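Local coordinates for putative ring-cleaving dioxygenase mhqO (Bacillus subtilis subsp. subtilis, PDB 3OAJ), which is a putative iron-dependent extradiol ring-cleavage dioxygenase that may contribute to the breakdown of aromatic compounds, at residues I109-F112 with V117-D120; M92-K97 with G143-D148; A168-N173 with I255-H260. One frame throughout, in Å; residues are numbered along the deposited sequence. Where two conformers were deposited one is given.

Contact 1 (I109-F112 with V117-D120)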
# COMPACT_ATOMS: atom_id res chain seq x y z
N ILE A 109 9.36 -0.16 18.88
CA ILE A 109 10.68 -0.69 18.51
C ILE A 109 11.51 0.42 17.92
O ILE A 109 10.99 1.43 17.46
CB ILE A 109 10.57 -1.90 17.52
CG1 ILE A 109 10.09 -1.45 16.13
CG2 ILE A 109 9.68 -3.00 18.07
CD1 ILE A 109 11.23 -1.21 15.13
N GLU A 110 12.83 0.24 17.94
CA GLU A 110 13.74 1.20 17.35
C GLU A 110 14.58 0.51 16.30
O GLU A 110 15.05 -0.60 16.53
CB GLU A 110 14.66 1.82 18.42
CG GLU A 110 15.65 2.85 17.85
CD GLU A 110 16.24 3.78 18.90
OE1 GLU A 110 15.93 3.63 20.09
OE2 GLU A 110 17.01 4.69 18.50
N ARG A 111 14.75 1.15 15.15
CA ARG A 111 15.81 0.75 14.22
C ARG A 111 16.28 1.95 13.42
O ARG A 111 15.52 2.87 13.16
CB ARG A 111 15.38 -0.41 13.30
CG ARG A 111 14.28 -0.07 12.33
CD ARG A 111 13.86 -1.30 11.51
NE ARG A 111 12.94 -0.94 10.44
CZ ARG A 111 11.63 -0.76 10.57
NH1 ARG A 111 11.00 -0.94 11.74
NH2 ARG A 111 10.93 -0.42 9.50
N PHE A 112 17.55 1.92 13.02
CA PHE A 112 18.17 3.02 12.28
C PHE A 112 17.92 4.39 12.92
O PHE A 112 17.73 5.39 12.23
CB PHE A 112 17.72 3.02 10.80
CG PHE A 112 18.18 1.80 10.02
CD1 PHE A 112 19.46 1.74 9.46
CD2 PHE A 112 17.31 0.73 9.83
CE1 PHE A 112 19.87 0.62 8.72
CE2 PHE A 112 17.71 -0.39 9.11
CZ PHE A 112 19.00 -0.45 8.55
N VAL A 117 5.99 2.68 16.16
CA VAL A 117 4.86 2.05 16.84
C VAL A 117 4.39 0.92 15.93
O VAL A 117 4.03 1.16 14.76
CB VAL A 117 3.72 3.06 17.08
CG1 VAL A 117 2.48 2.39 17.68
CG2 VAL A 117 4.19 4.18 17.99
N GLU A 118 4.41 -0.31 16.45
CA GLU A 118 4.00 -1.50 15.71
C GLU A 118 2.62 -1.93 16.17
O GLU A 118 2.38 -2.02 17.36
CB GLU A 118 4.99 -2.66 15.93
CG GLU A 118 6.44 -2.30 15.64
CD GLU A 118 6.73 -2.19 14.16
OE1 GLU A 118 6.20 -3.00 13.36
OE2 GLU A 118 7.48 -1.26 13.80
N PHE A 119 1.75 -2.25 15.23
CA PHE A 119 0.41 -2.75 15.54
C PHE A 119 -0.16 -3.49 14.34
O PHE A 119 0.33 -3.33 13.21
CB PHE A 119 -0.52 -1.60 15.95
CG PHE A 119 -0.63 -0.50 14.91
CD1 PHE A 119 0.39 0.43 14.73
CD2 PHE A 119 -1.78 -0.39 14.13
CE1 PHE A 119 0.29 1.46 13.79
CE2 PHE A 119 -1.90 0.63 13.19
CZ PHE A 119 -0.86 1.57 13.01
N ASP A 120 -1.19 -4.30 14.58
CA ASP A 120 -1.88 -4.98 13.49
C ASP A 120 -3.21 -4.31 13.18
O ASP A 120 -3.85 -3.73 14.06
CB ASP A 120 -2.14 -6.45 13.84
CG ASP A 120 -0.90 -7.33 13.78
OD1 ASP A 120 0.18 -6.84 13.36
OD2 ASP A 120 -1.01 -8.53 14.12
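Ile109 lies across the bent side chain of Glu118, and the two cross at a slant. The ethyl branch does most of the touching: Ile109 CG1 comes to 3.5 Å from Glu118 OE2 and to 3.8 Å from Glu118 CG, while the terminal Ile109 CD1 stays 4.0 Å from the same oxygen. Ile109 gets its CG1 there by setting it between the backbone N and the carbonyl carbon (chi1 70°), with CG2 reaching Glu118 CG. Glu118 folds at its second torsion (chi2 -73°), which turns the carboxylate toward the Arg111 guanidinium.

Arg111 sends an extended chain in at about a right angle to Glu118. Glu118 OE2 lies off the guanidinium's edge, near its plane, and Ile109 CD1 lies at the edge too, in plane. The two flat groups are turned 64° apart and Arg111 NH1 remains 4.1 Å from Glu118 OE2, opposite charges near each other without a direct bond. The firm partners of Arg111 are Asp200 and Glu128, both bound through NH2, with Tyr116 and Phe186 in cation-pi contact. Glu128 also lies close to Glu118 OE2, so the arginine probably eases the gathering of acids.

Ile109 pairs through its backbone with Tyr116, and Glu118 with Thr107, the pattern of an antiparallel beta hairpin. Strands 107-111 and 114-120 form that hairpin in the first VOC (glyoxalase/dioxygenase) region, at the edge of an eight-stranded mixed sheet.

Contact 2 (M92-K97 with G143-D148); sequences MAFWEK and GEVTPD
Strand 79-87, helix 92-101 and strands 107-111, 114-120 and 126-131 follow the beta-alpha-beta-beta-beta order of the VOC (glyoxalase/dioxygenase) fold, and here that helix meets the loop leading to strand 153-160, with Phe94 and Trp95 reaching to Val145. Phe94 extends its ring toward the loop with CG anti to the backbone N (chi1 171°), and its far end arrives at the loop backbone: Phe94 CZ is 3.7 Å from the carbonyl oxygen Glu144 O and 4.1 Å from Val145 CA. Trp95 sets its CG anti to the carbonyl carbon (chi1 -70°), and its side chain crosses Val145 at about a right angle, coming in with the six-membered part of the indole.

The two rings also touch each other: Phe94 CD2 lies 3.5 Å above one indole face, offset toward the rim, and Trp95 CD1 lies in the Phe94 plane at its edge. Trp95 NE1 is tied to the same loop by a hydrogen bond to Val149 O, and Glu144 makes a salt bridge with Lys101 of the helix. The two methyls of Val145 divide between the rings: Val145 CG2 packs on Phe94 CZ at 4.1 Å and also nears Trp95 CH2, while Val145 CG1 meets Trp95 CZ2 at 4.1 Å.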
# COMPACT_ATOMS: atom_id res chain seq x y z
N MET A 92 3.73 11.11 17.38
CA MET A 92 3.70 9.73 17.88
C MET A 92 2.69 9.54 19.02
O MET A 92 1.92 8.57 19.00
CB MET A 92 5.09 9.26 18.29
CG MET A 92 5.19 7.76 18.51
SD MET A 92 4.68 6.86 17.04
CE MET A 92 6.21 6.82 16.11
N ALA A 93 2.69 10.45 20.00
CA ALA A 93 1.79 10.36 21.15
C ALA A 93 0.32 10.46 20.77
O ALA A 93 -0.53 9.89 21.47
CB ALA A 93 2.13 11.40 22.22
N PHE A 94 0.02 11.21 19.72
CA PHE A 94 -1.36 11.28 19.27
C PHE A 94 -1.81 9.87 18.89
O PHE A 94 -2.88 9.43 19.30
CB PHE A 94 -1.52 12.22 18.07
CG PHE A 94 -2.89 12.15 17.44
CD1 PHE A 94 -3.94 12.90 17.95
CD2 PHE A 94 -3.14 11.30 16.36
CE1 PHE A 94 -5.20 12.84 17.40
CE2 PHE A 94 -4.43 11.23 15.81
CZ PHE A 94 -5.46 12.00 16.32
N TRP A 95 -0.97 9.18 18.11
CA TRP A 95 -1.29 7.85 17.62
C TRP A 95 -1.30 6.79 18.69
O TRP A 95 -2.19 5.92 18.69
CB TRP A 95 -0.37 7.51 16.45
CG TRP A 95 -0.75 8.36 15.30
CD1 TRP A 95 -0.11 9.50 14.85
CD2 TRP A 95 -1.93 8.23 14.50
NE1 TRP A 95 -0.81 10.05 13.81
CE2 TRP A 95 -1.94 9.31 13.58
CE3 TRP A 95 -3.00 7.31 14.49
CZ2 TRP A 95 -2.96 9.48 12.63
CZ3 TRP A 95 -4.01 7.49 13.56
CH2 TRP A 95 -3.98 8.55 12.63
N GLU A 96 -0.36 6.88 19.62
CA GLU A 96 -0.32 5.92 20.72
C GLU A 96 -1.59 6.03 21.57
O GLU A 96 -2.23 5.01 21.85
CB GLU A 96 0.94 6.10 21.56
CG GLU A 96 2.18 5.62 20.83
CD GLU A 96 3.50 6.00 21.48
OE1 GLU A 96 3.55 6.96 22.27
OE2 GLU A 96 4.50 5.33 21.16
N LYS A 97 -1.96 7.26 21.95
CA LYS A 97 -3.17 7.46 22.77
C LYS A 97 -4.44 7.08 21.99
O LYS A 97 -5.38 6.52 22.57
CB LYS A 97 -3.27 8.90 23.33
CG LYS A 97 -2.16 9.31 24.28
CD LYS A 97 -2.09 8.48 25.54
CE LYS A 97 -1.09 9.11 26.51
NZ LYS A 97 -1.27 8.60 27.88
N GLY A 143 -12.75 12.89 12.01
CA GLY A 143 -12.79 12.74 13.46
C GLY A 143 -11.80 13.68 14.11
O GLY A 143 -11.75 14.87 13.79
N GLU A 144 -10.99 13.15 15.02
CA GLU A 144 -9.96 13.93 15.72
C GLU A 144 -8.66 14.04 14.91
O GLU A 144 -7.72 14.70 15.34
CB GLU A 144 -9.67 13.33 17.10
CG GLU A 144 -10.77 13.56 18.14
CD GLU A 144 -10.44 12.98 19.52
OE1 GLU A 144 -9.24 12.71 19.80
OE2 GLU A 144 -11.38 12.79 20.32
N VAL A 145 -8.60 13.40 13.75
CA VAL A 145 -7.36 13.40 12.96
C VAL A 145 -7.26 14.70 12.16
O VAL A 145 -8.10 14.96 11.29
CB VAL A 145 -7.23 12.15 12.05
CG1 VAL A 145 -5.85 12.11 11.35
CG2 VAL A 145 -7.43 10.87 12.85
N THR A 146 -6.24 15.50 12.46
CA THR A 146 -6.05 16.83 11.90
C THR A 146 -4.67 16.89 11.21
O THR A 146 -3.83 16.04 11.44
CB THR A 146 -6.15 17.91 13.00
OG1 THR A 146 -5.31 17.53 14.08
CG2 THR A 146 -7.57 18.02 13.55
N PRO A 147 -4.43 17.91 10.35
CA PRO A 147 -3.22 17.89 9.52
C PRO A 147 -1.90 17.84 10.30
O PRO A 147 -0.89 17.36 9.77
CB PRO A 147 -3.34 19.18 8.69
CG PRO A 147 -4.81 19.43 8.63
CD PRO A 147 -5.34 19.00 9.97
N ASP A 148 -1.92 18.30 11.55
CA ASP A 148 -0.71 18.34 12.36
C ASP A 148 -0.30 16.95 12.84
O ASP A 148 0.84 16.75 13.26
CB ASP A 148 -0.85 19.35 13.52
CG ASP A 148 -2.01 19.03 14.46
OD1 ASP A 148 -2.91 18.27 14.07
OD2 ASP A 148 -2.03 19.55 15.59

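Contact 3 (A168-N173 with I255-H260). With SO4 (sulfate ion), chain D.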
# COMPACT_ATOMS: atom_id res chain seq x y z
N ALA A 168 17.87 -7.47 -2.93
CA ALA A 168 18.73 -6.30 -2.72
C ALA A 168 19.33 -5.81 -4.02
O ALA A 168 19.37 -4.61 -4.28
CB ALA A 168 19.84 -6.61 -1.70
N ASP A 169 19.82 -6.76 -4.82
CA ASP A 169 20.45 -6.47 -6.10
C ASP A 169 19.43 -5.76 -7.00
O ASP A 169 19.72 -4.72 -7.61
CB ASP A 169 20.94 -7.79 -6.71
CG ASP A 169 21.79 -7.61 -7.95
OD1 ASP A 169 22.44 -6.56 -8.14
OD2 ASP A 169 21.84 -8.58 -8.75
N LEU A 170 18.21 -6.28 -7.04
CA LEU A 170 17.11 -5.65 -7.78
C LEU A 170 16.82 -4.21 -7.31
O LEU A 170 16.75 -3.28 -8.11
CB LEU A 170 15.86 -6.51 -7.68
CG LEU A 170 14.55 -5.94 -8.20
CD1 LEU A 170 14.59 -5.60 -9.71
CD2 LEU A 170 13.42 -6.91 -7.92
N LEU A 171 16.64 -4.03 -6.00
CA LEU A 171 16.32 -2.72 -5.47
C LEU A 171 17.42 -1.70 -5.77
O LEU A 171 17.13 -0.57 -6.21
CB LEU A 171 16.09 -2.82 -3.96
CG LEU A 171 14.80 -3.51 -3.55
CD1 LEU A 171 14.80 -3.79 -2.06
CD2 LEU A 171 13.56 -2.69 -3.97
N GLU A 172 18.67 -2.08 -5.50
CA GLU A 172 19.78 -1.12 -5.61
C GLU A 172 20.22 -0.92 -7.06
O GLU A 172 20.33 0.22 -7.53
CB GLU A 172 20.97 -1.58 -4.77
CG GLU A 172 22.07 -0.52 -4.69
CD GLU A 172 23.20 -0.90 -3.76
OE1 GLU A 172 23.06 -1.88 -3.00
OE2 GLU A 172 24.23 -0.19 -3.77
N ASN A 173 20.44 -2.02 -7.76
CA ASN A 173 21.19 -1.97 -9.02
C ASN A 173 20.33 -1.93 -10.27
O ASN A 173 20.79 -1.51 -11.32
CB ASN A 173 22.24 -3.08 -9.05
CG ASN A 173 23.14 -3.04 -7.83
OD1 ASN A 173 23.66 -1.97 -7.47
ND2 ASN A 173 23.33 -4.18 -7.18
N ILE A 255 1.95 -2.76 -14.75
CA ILE A 255 2.64 -3.99 -15.15
C ILE A 255 3.08 -4.70 -13.88
O ILE A 255 3.35 -4.06 -12.86
CB ILE A 255 3.86 -3.74 -16.08
CG1 ILE A 255 4.89 -2.80 -15.41
CG2 ILE A 255 3.39 -3.14 -17.40
CD1 ILE A 255 6.15 -2.58 -16.25
N TYR A 256 3.16 -6.02 -13.97
CA TYR A 256 3.51 -6.87 -12.81
C TYR A 256 4.67 -7.80 -13.12
O TYR A 256 4.78 -8.33 -14.23
CB TYR A 256 2.31 -7.72 -12.37
CG TYR A 256 1.03 -6.94 -12.10
CD1 TYR A 256 0.70 -6.53 -10.81
CD2 TYR A 256 0.16 -6.60 -13.15
CE1 TYR A 256 -0.48 -5.80 -10.57
CE2 TYR A 256 -1.01 -5.88 -12.92
CZ TYR A 256 -1.32 -5.48 -11.64
OH TYR A 256 -2.48 -4.76 -11.41
N PHE A 257 5.51 -8.04 -12.12
CA PHE A 257 6.56 -9.05 -12.23
C PHE A 257 6.87 -9.62 -10.87
O PHE A 257 6.99 -8.86 -9.89
CB PHE A 257 7.82 -8.51 -12.92
CG PHE A 257 8.56 -7.43 -12.16
CD1 PHE A 257 8.10 -6.11 -12.16
CD2 PHE A 257 9.77 -7.72 -11.50
CE1 PHE A 257 8.81 -5.10 -11.48
CE2 PHE A 257 10.48 -6.72 -10.83
CZ PHE A 257 10.01 -5.41 -10.83
N ARG A 258 6.98 -10.94 -10.80
CA ARG A 258 7.40 -11.58 -9.56
C ARG A 258 8.91 -11.57 -9.48
O ARG A 258 9.60 -12.00 -10.42
CB ARG A 258 6.86 -13.01 -9.43
CG ARG A 258 6.96 -13.49 -7.98
CD ARG A 258 6.04 -14.63 -7.69
NE ARG A 258 4.63 -14.30 -7.84
CZ ARG A 258 3.83 -13.89 -6.87
NH1 ARG A 258 4.29 -13.69 -5.63
NH2 ARG A 258 2.54 -13.68 -7.13
N GLU A 259 9.44 -11.04 -8.38
CA GLU A 259 10.90 -10.96 -8.29
C GLU A 259 11.47 -12.26 -7.72
O GLU A 259 10.71 -13.19 -7.41
CB GLU A 259 11.34 -9.66 -7.59
CG GLU A 259 10.86 -9.46 -6.16
CD GLU A 259 11.70 -10.21 -5.16
OE1 GLU A 259 11.11 -10.94 -4.34
OE2 GLU A 259 12.95 -10.12 -5.21
N HIS A 260 12.80 -12.35 -7.64
CA HIS A 260 13.42 -13.65 -7.35
C HIS A 260 13.21 -14.12 -5.91
O HIS A 260 13.28 -15.32 -5.65
CB HIS A 260 14.91 -13.66 -7.72
CG HIS A 260 15.19 -13.27 -9.13
ND1 HIS A 260 14.43 -13.70 -10.20
CD2 HIS A 260 16.14 -12.46 -9.66
CE1 HIS A 260 14.91 -13.19 -11.32
NE2 HIS A 260 15.96 -12.45 -11.02
S SO4 D . -3.76 -3.40 -8.39
O1 SO4 D . -3.45 -4.76 -8.83
O2 SO4 D . -5.14 -3.03 -8.62
O3 SO4 D . -3.42 -3.20 -6.98
O4 SO4 D . -2.96 -2.50 -9.23
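Segment 168-173 of helix 164-174 and the end of strand 253-258 with the turn after it come nearest at Leu170 and Glu259, whose CA atoms are 8.2 Å apart, and no hydrogen bond crosses between the two segments; a wider pi-type turn spans 170-173.

One methyl carries the contact. Leu170 holds CG anti to its backbone N (chi1 171°), and its CD2 drops onto the aliphatic part of Glu259, 3.5 Å from Glu259 CB and 4.0 Å from Glu259 CG. The same methyl approaches Phe257 from the edge of the ring, near its plane, with Leu170 CD2 4.1 Å from Phe257 CE2. Glu259 is bent at its second torsion (chi2 81°), which brings OE2 beside the helix, where it meets Thr167 OG1. Although buried, the carboxylate is well supplied with donors: Glu259 OE2 is also hydrogen-bonded to Gly261 N, and OE1 to Ile263 N.

On the helix, Asn173 ND2 donates to the anti lone pair of Asp169 OD1 at 2.7 Å, nearly straight at 169° and almost in the amide plane. Tyr256 OH donates to sulfate O1 at 2.8 Å, the oxygen lying at the ring's edge, and is hydrogen-bonded to Arg249 NE as well; the ion, probably from the crystallisation liquor, is also held by Thr13.

In the second VOC region, helix 164-174 thus packs on strand 253-258, neighbour of strand 264-269, which carries the zinc ligand Glu266; Leu170 also touches Phe265 there, Phe257 reaches Ile236 of helix 226-238, and Tyr241 meets Phe257 edge-to-face.

How the contacts relate
Contacts 1 and 2 are neighbours, their centres 17 Å apart: helix 92-101 leads in sequence into strand 107-111, and Val117 CG2 of contact 1 comes to 3.4 Å from Glu96 OE2 of contact 2. In sequence, the hairpin of contact 1 falls between the two segments of contact 2. Contact 3 belongs to the second VOC region, about 25 Å from contact 1 and 35 Å from contact 2 between centres, on the opposite side of the chain's centre from contact 2. It alone approaches the metal, natively probably iron: the Phe257 side chain is about 11 Å from the zinc bound by His11, His218 and Glu266, and about 7 Å from the side chain of Glu266.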